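Local coordinates for protein geranyltranstransferase (PDB 3NPK) that probably condenses geranyl diphosphate with isopentenyl diphosphate to make farnesyl diphosphate and pyrophosphate, a chain-lengthening step of isoprenoid biosynthesis, at residues A181-G186 with N198-L203; Q52-E57 with C190-E195; Q45-V50 with N60-V65; T175-A180 with L203-G208. One frame throughout, in Å; residues are numbered along the deposited sequence.

Contact 1. Residues A181-G186 with N198-L203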
# COMPACT_ATOMS: atom_id res chain seq x y z
N ALA A 181 -13.46 4.00 -8.97
CA ALA A 181 -12.15 4.65 -9.03
C ALA A 181 -11.47 4.44 -10.38
O ALA A 181 -10.84 5.34 -10.90
CB ALA A 181 -11.24 4.13 -7.91
N ALA A 182 -11.61 3.25 -10.96
CA ALA A 182 -10.99 2.99 -12.25
C ALA A 182 -11.51 3.97 -13.30
O ALA A 182 -10.75 4.55 -14.07
CB ALA A 182 -11.25 1.57 -12.69
N LEU A 183 -12.83 4.13 -13.33
CA LEU A 183 -13.46 5.08 -14.26
C LEU A 183 -13.03 6.52 -13.95
O LEU A 183 -12.64 7.25 -14.87
CB LEU A 183 -14.98 4.96 -14.19
CG LEU A 183 -15.51 3.68 -14.82
CD1 LEU A 183 -16.95 3.37 -14.37
CD2 LEU A 183 -15.41 3.74 -16.36
N LYS A 184 -13.07 6.91 -12.68
CA LYS A 184 -12.71 8.29 -12.31
C LYS A 184 -11.24 8.58 -12.63
O LYS A 184 -10.90 9.67 -13.09
CB LYS A 184 -12.98 8.56 -10.82
CG LYS A 184 -12.75 10.05 -10.46
CD LYS A 184 -13.15 10.38 -9.05
CE LYS A 184 -12.94 11.88 -8.80
NZ LYS A 184 -13.23 12.29 -7.42
N MSE A 185 -10.37 7.61 -12.41
CA MSE A 185 -8.96 7.78 -12.73
C MSE A 185 -8.75 7.99 -14.24
O MSE A 185 -7.89 8.79 -14.65
CB MSE A 185 -8.17 6.58 -12.21
CG MSE A 185 -8.10 6.61 -10.69
SE MSE A 185 -7.44 4.98 -9.87
CE MSE A 185 -5.54 5.27 -10.15
N GLY A 186 -9.52 7.30 -15.07
CA GLY A 186 -9.47 7.59 -16.51
C GLY A 186 -9.80 9.06 -16.77
O GLY A 186 -9.14 9.74 -17.57
N ASN A 198 -17.49 13.17 -11.73
CA ASN A 198 -18.28 12.70 -10.60
C ASN A 198 -19.45 11.82 -11.08
O ASN A 198 -19.81 10.85 -10.43
CB ASN A 198 -18.83 13.88 -9.78
CG ASN A 198 -17.74 14.62 -9.01
OD1 ASN A 198 -17.91 15.79 -8.60
ND2 ASN A 198 -16.62 13.97 -8.81
N GLN A 199 -20.05 12.18 -12.21
CA GLN A 199 -21.13 11.37 -12.76
C GLN A 199 -20.63 9.98 -13.13
O GLN A 199 -21.32 8.98 -12.92
CB GLN A 199 -21.77 12.05 -13.98
CG GLN A 199 -22.54 13.30 -13.58
CD GLN A 199 -23.25 13.96 -14.73
OE1 GLN A 199 -24.11 14.82 -14.51
NE2 GLN A 199 -22.89 13.59 -15.95
N ILE A 200 -19.43 9.93 -13.69
CA ILE A 200 -18.86 8.65 -14.13
C ILE A 200 -18.46 7.78 -12.92
O ILE A 200 -18.65 6.57 -12.93
CB ILE A 200 -17.71 8.93 -15.13
CG1 ILE A 200 -18.29 9.39 -16.48
CG2 ILE A 200 -16.84 7.72 -15.33
CD1 ILE A 200 -17.28 10.12 -17.39
N TYR A 201 -17.94 8.40 -11.87
CA TYR A 201 -17.68 7.67 -10.62
C TYR A 201 -18.98 7.04 -10.10
O TYR A 201 -19.02 5.87 -9.73
CB TYR A 201 -17.07 8.60 -9.59
CG TYR A 201 -16.72 7.95 -8.27
CD1 TYR A 201 -15.46 7.40 -8.05
CD2 TYR A 201 -17.64 7.90 -7.24
CE1 TYR A 201 -15.13 6.82 -6.82
CE2 TYR A 201 -17.33 7.32 -6.01
CZ TYR A 201 -16.07 6.78 -5.81
OH TYR A 201 -15.75 6.22 -4.61
N LYS A 202 -20.06 7.82 -10.09
CA LYS A 202 -21.34 7.31 -9.62
C LYS A 202 -21.86 6.16 -10.48
O LYS A 202 -22.47 5.22 -9.97
CB LYS A 202 -22.37 8.44 -9.54
CG LYS A 202 -22.08 9.41 -8.43
CD LYS A 202 -23.16 10.46 -8.35
CE LYS A 202 -23.01 11.33 -7.11
NZ LYS A 202 -24.32 11.89 -6.66
N LEU A 203 -21.60 6.21 -11.78
CA LEU A 203 -21.96 5.09 -12.65
C LEU A 203 -21.17 3.84 -12.26
O LEU A 203 -21.73 2.74 -12.19
CB LEU A 203 -21.72 5.45 -14.11
CG LEU A 203 -21.80 4.30 -15.12
CD1 LEU A 203 -23.21 3.71 -15.18
CD2 LEU A 203 -21.37 4.79 -16.52
O HOH W 1 -14.13 15.13 -8.93

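Contact 2. Residues Q52-E57 with C190-E195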
# COMPACT_ATOMS: atom_id res chain seq x y z
N GLN A 52 -8.96 6.22 -23.91
CA GLN A 52 -9.03 6.05 -25.36
C GLN A 52 -10.12 6.92 -25.98
O GLN A 52 -9.94 7.51 -27.04
CB GLN A 52 -9.24 4.58 -25.71
CG GLN A 52 -9.41 4.32 -27.22
CD GLN A 52 -8.21 4.73 -28.05
OE1 GLN A 52 -7.12 5.00 -27.53
NE2 GLN A 52 -8.40 4.77 -29.37
N SER A 53 -11.26 7.02 -25.29
CA SER A 53 -12.43 7.72 -25.82
C SER A 53 -12.28 9.24 -25.77
O SER A 53 -12.94 9.97 -26.51
CB SER A 53 -13.69 7.31 -25.06
OG SER A 53 -13.75 7.96 -23.79
N ASN A 54 -11.41 9.72 -24.89
CA ASN A 54 -11.36 11.15 -24.62
C ASN A 54 -10.04 11.82 -25.02
O ASN A 54 -10.02 12.89 -25.64
CB ASN A 54 -11.64 11.39 -23.14
CG ASN A 54 -11.94 12.83 -22.84
OD1 ASN A 54 -11.05 13.59 -22.46
ND2 ASN A 54 -13.19 13.23 -23.05
N LYS A 55 -8.93 11.18 -24.63
CA LYS A 55 -7.60 11.67 -24.98
C LYS A 55 -6.73 10.51 -25.39
O LYS A 55 -5.86 10.06 -24.64
CB LYS A 55 -6.97 12.40 -23.79
CG LYS A 55 -7.44 13.83 -23.62
CD LYS A 55 -6.48 14.59 -22.72
CE LYS A 55 -7.00 15.98 -22.40
NZ LYS A 55 -5.94 16.79 -21.71
N PRO A 56 -6.97 9.98 -26.60
CA PRO A 56 -6.24 8.78 -27.02
C PRO A 56 -4.74 9.03 -27.08
O PRO A 56 -3.97 8.06 -27.06
CB PRO A 56 -6.81 8.51 -28.42
CG PRO A 56 -7.49 9.82 -28.82
CD PRO A 56 -8.05 10.32 -27.54
N GLU A 57 -4.33 10.30 -27.15
CA GLU A 57 -2.90 10.62 -27.17
C GLU A 57 -2.20 10.31 -25.84
O GLU A 57 -0.97 10.37 -25.75
CB GLU A 57 -2.67 12.09 -27.56
CG GLU A 57 -3.18 13.09 -26.52
CD GLU A 57 -4.61 13.57 -26.77
OE1 GLU A 57 -5.44 12.83 -27.34
OE2 GLU A 57 -4.90 14.72 -26.38
N CYS A 190 -7.30 12.41 -18.18
CA CYS A 190 -7.74 13.28 -19.26
C CYS A 190 -8.05 14.71 -18.82
O CYS A 190 -8.41 15.55 -19.65
CB CYS A 190 -8.99 12.68 -19.91
SG CYS A 190 -8.69 11.09 -20.69
N GLU A 191 -7.94 14.96 -17.51
CA GLU A 191 -8.27 16.26 -16.94
C GLU A 191 -9.71 16.66 -17.29
O GLU A 191 -10.01 17.83 -17.58
CB GLU A 191 -7.23 17.32 -17.34
CG GLU A 191 -5.89 17.10 -16.65
CD GLU A 191 -4.81 18.03 -17.17
OE1 GLU A 191 -4.23 17.72 -18.22
OE2 GLU A 191 -4.54 19.07 -16.52
N LEU A 192 -10.61 15.67 -17.25
CA LEU A 192 -12.03 15.93 -17.47
C LEU A 192 -12.60 16.74 -16.31
O LEU A 192 -12.17 16.59 -15.16
CB LEU A 192 -12.79 14.60 -17.62
CG LEU A 192 -14.27 14.70 -18.00
CD1 LEU A 192 -14.47 15.26 -19.41
CD2 LEU A 192 -14.92 13.33 -17.87
N ASN A 193 -13.56 17.61 -16.62
CA ASN A 193 -14.15 18.44 -15.59
C ASN A 193 -14.75 17.60 -14.45
O ASN A 193 -15.12 16.43 -14.63
CB ASN A 193 -15.21 19.37 -16.22
CG ASN A 193 -16.34 18.59 -16.86
OD1 ASN A 193 -16.37 18.36 -18.09
ND2 ASN A 193 -17.29 18.18 -16.04
N ASN A 194 -14.83 18.21 -13.27
CA ASN A 194 -15.35 17.50 -12.10
C ASN A 194 -16.78 17.03 -12.24
O ASN A 194 -17.15 15.99 -11.68
CB ASN A 194 -15.26 18.37 -10.85
CG ASN A 194 -13.83 18.68 -10.44
OD1 ASN A 194 -13.57 19.69 -9.77
ND2 ASN A 194 -12.90 17.81 -10.81
N GLU A 195 -17.61 17.78 -12.95
CA GLU A 195 -19.02 17.41 -13.05
C GLU A 195 -19.19 16.07 -13.76
O GLU A 195 -19.86 15.16 -13.24
CB GLU A 195 -19.83 18.51 -13.73
CG GLU A 195 -19.99 19.75 -12.86
CD GLU A 195 -18.69 20.54 -12.70
OE1 GLU A 195 -17.96 20.74 -13.70
OE2 GLU A 195 -18.38 20.98 -11.56
O HOH W 2 -10.81 15.81 -20.93
O HOH W 3 -4.59 15.47 -19.57

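Contact 3. Residues Q45-V50 with N60-V65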
# COMPACT_ATOMS: atom_id res chain seq x y z
N GLN A 45 -9.33 -2.13 -17.96
CA GLN A 45 -10.03 -1.84 -19.21
C GLN A 45 -11.04 -0.69 -19.10
O GLN A 45 -11.21 0.09 -20.06
CB GLN A 45 -10.69 -3.09 -19.79
CG GLN A 45 -9.65 -4.16 -20.21
CD GLN A 45 -8.61 -3.58 -21.15
OE1 GLN A 45 -8.92 -2.73 -21.98
NE2 GLN A 45 -7.37 -4.03 -21.02
N LEU A 46 -11.69 -0.55 -17.95
CA LEU A 46 -12.55 0.61 -17.72
C LEU A 46 -11.74 1.90 -17.82
O LEU A 46 -12.14 2.85 -18.49
CB LEU A 46 -13.23 0.54 -16.36
CG LEU A 46 -14.34 -0.51 -16.21
CD1 LEU A 46 -14.74 -0.54 -14.75
CD2 LEU A 46 -15.53 -0.17 -17.10
N LEU A 47 -10.58 1.92 -17.15
CA LEU A 47 -9.75 3.12 -17.15
C LEU A 47 -9.28 3.43 -18.57
O LEU A 47 -9.36 4.57 -19.04
CB LEU A 47 -8.55 2.94 -16.22
CG LEU A 47 -7.59 4.13 -16.15
CD1 LEU A 47 -6.94 4.24 -14.79
CD2 LEU A 47 -6.49 4.08 -17.24
N LEU A 48 -8.76 2.41 -19.26
CA LEU A 48 -8.19 2.63 -20.59
C LEU A 48 -9.26 3.03 -21.60
O LEU A 48 -8.99 3.77 -22.54
CB LEU A 48 -7.43 1.39 -21.06
CG LEU A 48 -6.20 1.04 -20.22
CD1 LEU A 48 -5.70 -0.37 -20.58
CD2 LEU A 48 -5.10 2.10 -20.42
N SER A 49 -10.49 2.55 -21.40
CA SER A 49 -11.59 2.89 -22.30
C SER A 49 -11.90 4.38 -22.18
O SER A 49 -12.09 5.08 -23.19
CB SER A 49 -12.85 2.08 -21.98
OG SER A 49 -12.68 0.69 -22.25
N VAL A 50 -11.96 4.87 -20.94
CA VAL A 50 -12.17 6.31 -20.74
C VAL A 50 -11.09 7.12 -21.46
O VAL A 50 -11.39 8.03 -22.23
CB VAL A 50 -12.22 6.69 -19.24
CG1 VAL A 50 -12.30 8.23 -19.09
CG2 VAL A 50 -13.43 6.02 -18.56
N ASN A 60 -1.02 5.33 -24.07
CA ASN A 60 0.15 4.57 -23.64
C ASN A 60 0.63 4.96 -22.24
O ASN A 60 0.99 4.11 -21.42
CB ASN A 60 1.26 4.72 -24.67
CG ASN A 60 0.91 4.01 -25.95
OD1 ASN A 60 0.93 2.78 -26.01
ND2 ASN A 60 0.58 4.78 -26.99
N GLN A 61 0.61 6.25 -21.96
CA GLN A 61 1.02 6.75 -20.66
C GLN A 61 0.08 6.24 -19.57
O GLN A 61 0.49 6.03 -18.43
CB GLN A 61 1.02 8.29 -20.68
CG GLN A 61 2.09 8.85 -21.63
CD GLN A 61 1.61 9.08 -23.06
OE1 GLN A 61 0.64 8.49 -23.53
NE2 GLN A 61 2.32 9.94 -23.78
N ALA A 62 -1.18 6.02 -19.95
CA ALA A 62 -2.20 5.52 -19.02
C ALA A 62 -2.00 4.07 -18.64
O ALA A 62 -2.59 3.62 -17.66
CB ALA A 62 -3.60 5.71 -19.61
N LEU A 63 -1.24 3.32 -19.43
CA LEU A 63 -1.07 1.91 -19.14
C LEU A 63 -0.50 1.68 -17.75
O LEU A 63 -0.87 0.71 -17.09
CB LEU A 63 -0.19 1.24 -20.20
CG LEU A 63 -0.85 1.08 -21.57
CD1 LEU A 63 0.21 0.79 -22.63
CD2 LEU A 63 -1.95 0.02 -21.58
N ASP A 64 0.40 2.56 -17.30
CA ASP A 64 0.99 2.43 -15.96
C ASP A 64 -0.08 2.64 -14.88
O ASP A 64 0.01 2.06 -13.80
CB ASP A 64 2.11 3.44 -15.72
CG ASP A 64 3.41 3.08 -16.41
OD1 ASP A 64 3.59 1.89 -16.79
OD2 ASP A 64 4.25 3.99 -16.56
N VAL A 65 -1.07 3.47 -15.17
CA VAL A 65 -2.11 3.73 -14.17
C VAL A 65 -3.04 2.52 -14.11
O VAL A 65 -3.44 2.09 -13.02
CB VAL A 65 -2.90 5.04 -14.51
CG1 VAL A 65 -3.87 5.38 -13.39
CG2 VAL A 65 -1.93 6.19 -14.74

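Contact 4. Residues T175-A180 with L203-G208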
# COMPACT_ATOMS: atom_id res chain seq x y z
N THR A 175 -16.25 -3.76 -3.28
CA THR A 175 -15.96 -3.85 -4.71
C THR A 175 -16.34 -2.64 -5.54
O THR A 175 -15.64 -2.32 -6.52
CB THR A 175 -16.60 -5.07 -5.36
OG1 THR A 175 -17.99 -5.05 -5.11
CG2 THR A 175 -16.04 -6.35 -4.75
N ALA A 176 -17.42 -1.94 -5.18
CA ALA A 176 -17.88 -0.90 -6.10
C ALA A 176 -16.95 0.31 -6.13
O ALA A 176 -16.76 0.92 -7.18
CB ALA A 176 -19.30 -0.45 -5.77
N ARG A 177 -16.37 0.67 -4.99
CA ARG A 177 -15.55 1.88 -4.96
C ARG A 177 -14.31 1.77 -5.85
O ARG A 177 -13.94 2.74 -6.49
CB ARG A 177 -15.22 2.33 -3.53
CG ARG A 177 -16.39 3.14 -2.92
CD ARG A 177 -16.06 3.80 -1.59
NE ARG A 177 -17.22 4.53 -1.10
CZ ARG A 177 -17.21 5.37 -0.07
NH1 ARG A 177 -16.10 5.60 0.61
NH2 ARG A 177 -18.33 6.00 0.26
N LEU A 178 -13.69 0.60 -5.91
CA LEU A 178 -12.51 0.43 -6.76
C LEU A 178 -12.88 0.45 -8.26
O LEU A 178 -12.12 0.96 -9.09
CB LEU A 178 -11.75 -0.85 -6.40
CG LEU A 178 -10.36 -0.96 -7.06
CD1 LEU A 178 -9.46 0.18 -6.65
CD2 LEU A 178 -9.70 -2.29 -6.74
N ILE A 179 -14.06 -0.09 -8.60
CA ILE A 179 -14.58 -0.01 -9.97
C ILE A 179 -14.86 1.45 -10.36
O ILE A 179 -14.45 1.92 -11.43
CB ILE A 179 -15.83 -0.90 -10.14
CG1 ILE A 179 -15.41 -2.38 -10.08
CG2 ILE A 179 -16.55 -0.62 -11.45
CD1 ILE A 179 -16.53 -3.35 -9.84
N ALA A 180 -15.53 2.17 -9.47
CA ALA A 180 -15.76 3.61 -9.67
C ALA A 180 -14.43 4.37 -9.80
O ALA A 180 -14.28 5.28 -10.63
CB ALA A 180 -16.59 4.18 -8.51
N LEU A 203 -21.60 6.21 -11.78
CA LEU A 203 -21.96 5.09 -12.65
C LEU A 203 -21.17 3.84 -12.26
O LEU A 203 -21.73 2.74 -12.19
CB LEU A 203 -21.72 5.45 -14.11
CG LEU A 203 -21.80 4.30 -15.12
CD1 LEU A 203 -23.21 3.71 -15.18
CD2 LEU A 203 -21.37 4.79 -16.52
N GLY A 204 -19.88 4.00 -11.98
CA GLY A 204 -19.08 2.88 -11.49
C GLY A 204 -19.65 2.25 -10.22
O GLY A 204 -19.68 1.02 -10.09
N LEU A 205 -20.13 3.08 -9.29
CA LEU A 205 -20.71 2.56 -8.05
C LEU A 205 -21.93 1.70 -8.37
O LEU A 205 -22.14 0.64 -7.77
CB LEU A 205 -21.15 3.69 -7.14
CG LEU A 205 -20.05 4.57 -6.55
CD1 LEU A 205 -20.70 5.65 -5.70
CD2 LEU A 205 -19.01 3.75 -5.73
N LYS A 206 -22.74 2.17 -9.32
CA LYS A 206 -23.95 1.44 -9.70
C LYS A 206 -23.60 0.11 -10.35
O LYS A 206 -24.20 -0.92 -10.06
CB LYS A 206 -24.83 2.29 -10.62
CG LYS A 206 -26.23 1.74 -10.77
CD LYS A 206 -27.13 2.71 -11.51
CE LYS A 206 -27.46 3.90 -10.65
NZ LYS A 206 -28.39 4.81 -11.36
N LEU A 207 -22.60 0.12 -11.23
CA LEU A 207 -22.18 -1.12 -11.89
C LEU A 207 -21.71 -2.13 -10.85
O LEU A 207 -22.05 -3.31 -10.93
CB LEU A 207 -21.04 -0.83 -12.87
CG LEU A 207 -21.46 -0.04 -14.11
CD1 LEU A 207 -20.26 0.15 -14.99
CD2 LEU A 207 -22.58 -0.76 -14.83
N GLY A 208 -20.93 -1.66 -9.88
CA GLY A 208 -20.44 -2.53 -8.84
C GLY A 208 -21.57 -3.22 -8.10
O GLY A 208 -21.52 -4.43 -7.84
O HOH W 4 -18.94 -5.61 -7.67
O HOH W 5 -20.67 -3.87 -5.23

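Contact 1. Residues A181-G186 with N198-L203
Leu183 and Ile200 meet on the tight flank of this helix pair: Leu183 CB lies 3.5 Å from Ile200 CG2, the branch methyl rather than the longer arm. In Ile200, CG1 is anti to the carbonyl carbon (chi1 -73°), which leaves CG2 to lead into the neighbouring helix. Both residues are buried, and the inner seam carries on through Ile200 to Leu192 and Leu267. Segments 181-186 and 198-203 belong to consecutive helices, 164-189 and 194-220, of the all-alpha polyprenyl synthetase fold. Their local axes run at 158° to one another and come within 7.9 Å, as expected of an antiparallel hairpin. On the other flank the contact loosens toward solvent. The extended Lys184 chain passes obliquely by the Tyr201 ring, its CD 3.9 Å from Tyr201 CD1. Lys184 NZ stands 5.9 Å from the ring centroid, a long cation-pi pair that can be only weakly attractive. The hydroxyl of Tyr201 is hydrogen-bonded to Asn141 OD1 of helix 128-142. Further out, Lys184 and Asn198 lie side by side and share a water. Asn198 ND2 donates to this water at 2.7 Å. The bond from Lys184 NZ to the water is weak, at 3.3 Å.

Contact 2. Residues Q52-E57 with C190-E195
The carbonyl oxygen of Cys190 receives a hydrogen bond from a water at 2.7 Å, and Lys55 passes close beside it. The same water donates to Asn54 OD1, also at 2.7 Å, so the carbonyl and the amide are joined through one molecule, with no direct hydrogen bond between the two segments. Lys55 touches that carbonyl with its aliphatic part: CE is 3.1 Å from Cys190 O, while NZ has a poor angle for bonding to it. With CG anti to the carbonyl carbon (chi1 -81°) and an extended chain beyond, Lys55 runs past Cys190 toward Glu191. There the direct salt bridge, Lys55 NZ to Glu191 OE1, is long at 4.0 Å, and a second water bridges the two charges, accepting from Lys55 NZ at 2.9 Å and donating to Glu191 OE1 at 2.6 Å. Glu191 OE2 forms a salt bridge with Lys127. Beneath these polar links, Cys190 SG lies 3.8 Å from Lys55 CB and equally far from Asn54 CB. Glu191, with positive phi (56°), ends helix 164-189 in a Schellman motif. The contact sets the C-terminal end of helix 42-54 against the turn that leads from helix 164-189 into helix 194-220, whose N-cap position is Asn193.

Contact 3. Residues Q45-V50 with N60-V65
Leu47 and Leu48 project two neighbouring pairs of methyls at Ala62, Leu63 and Val65, giving an interface of apolar side chains, without a hydrogen bond across it, between consecutive helices of the all-alpha polyprenyl synthetase fold. The closest pair is Leu47 CD1 to Val65 CG1, 3.6 Å, the side chains crossing at about a right angle. Leu47 CD2, the other methyl, rests near both Ala62 O and Ala62 CB, 4.1 Å from the latter. Leu48 meets the same alanine with CD2, 4.0 Å from Ala62 CB, and both of its methyls approach Leu63 CD2. Leu47 CB already points at helix 59-80, and CG, anti to the backbone N (chi1 179°), continues outward; in Leu48 a chi1 of -65° swings the methyls of a laterally directed CB round to the opposing helix. The backbones are antiparallel, with local axes at 155° and 9.6 Å apart. In the next shell, Met185 of helix 164-189 packs on both Leu47 and Val65, while Phe9 of helix 5-14 covers Leu48. Within helix 42-54, the main-chain oxygen of Gln45 accepts from Ser49 N and Ser49 OG on opposite faces of its carbonyl plane, with Ser49 OG 2.7 Å from Gln45 O.

Contact 4. Residues T175-A180 with L203-G208
Ala176, Ile179 and Ala180 direct their CB atoms at a helix face in which Gly204 and Gly208 present bare backbone. This is close antiparallel helix packing within the all-alpha polyprenyl synthetase fold, between helices 164-189 and 194-220. The local axes approach to 7.4 Å at an angle of 140°. Two alanine-glycine pairs mark the narrowest places: the CA atoms of Ala180 and Gly204 are 3.9 Å apart, and those of Ala176 and Gly208 4.1 Å. The glycines account for this closeness, since neither has a side chain to hold the opposing alanine off. Ile179 meets the glycine face with two different branches. Its CG2, anti to the backbone N, leans on Gly204 O, whereas CD1, at the end of the arm that starts beside that N (chi1 -69°), reaches Gly208 CA. Leu205 closes the other flank, its CD2 packing 3.7 Å from Ala180 CB and also meeting Arg177 CG, so the arginine offers its aliphatic stem. The Ala176 methyl rests against main chain, 3.6 Å from Leu205 O and also close to Gly208 CA. Beyond the pair, Ile179 packs on Phe42, Arg43 and Leu46 of helix 42-54, and its side chain lies about 7 Å from the bound pyrophosphate, whose pocket includes Arg43. At the Thr175 end two waters span the helices. One is 2.8 Å from Thr175 OG1 and donates to Gly208 O; the other is 2.9 Å from Thr175 OG1 and donates weakly to Gly208 O.

How the contacts relate
Contacts 1 and 4 join the same two helices, 164-189 and 194-220, and touch each other through Tyr201 and Ala180. Contact 4 is buried, with glycines permitting near backbone contact, whereas contact 1 is only partly buried and opens to a lysine, an asparagine and a water. Contact 3, also buried, relies on leucine methyls across a wider axis spacing; it reaches contact 1 through Met185 and contact 4 through Leu46 on Ile179. Contact 2 lies at the surface, its centre about 20 Å from that of the chain, and adds waters and a long salt bridge to the packing on Cys190. It shares helix 42-54 with contact 3 and meets contact 1 where Leu192 packs on Ile200.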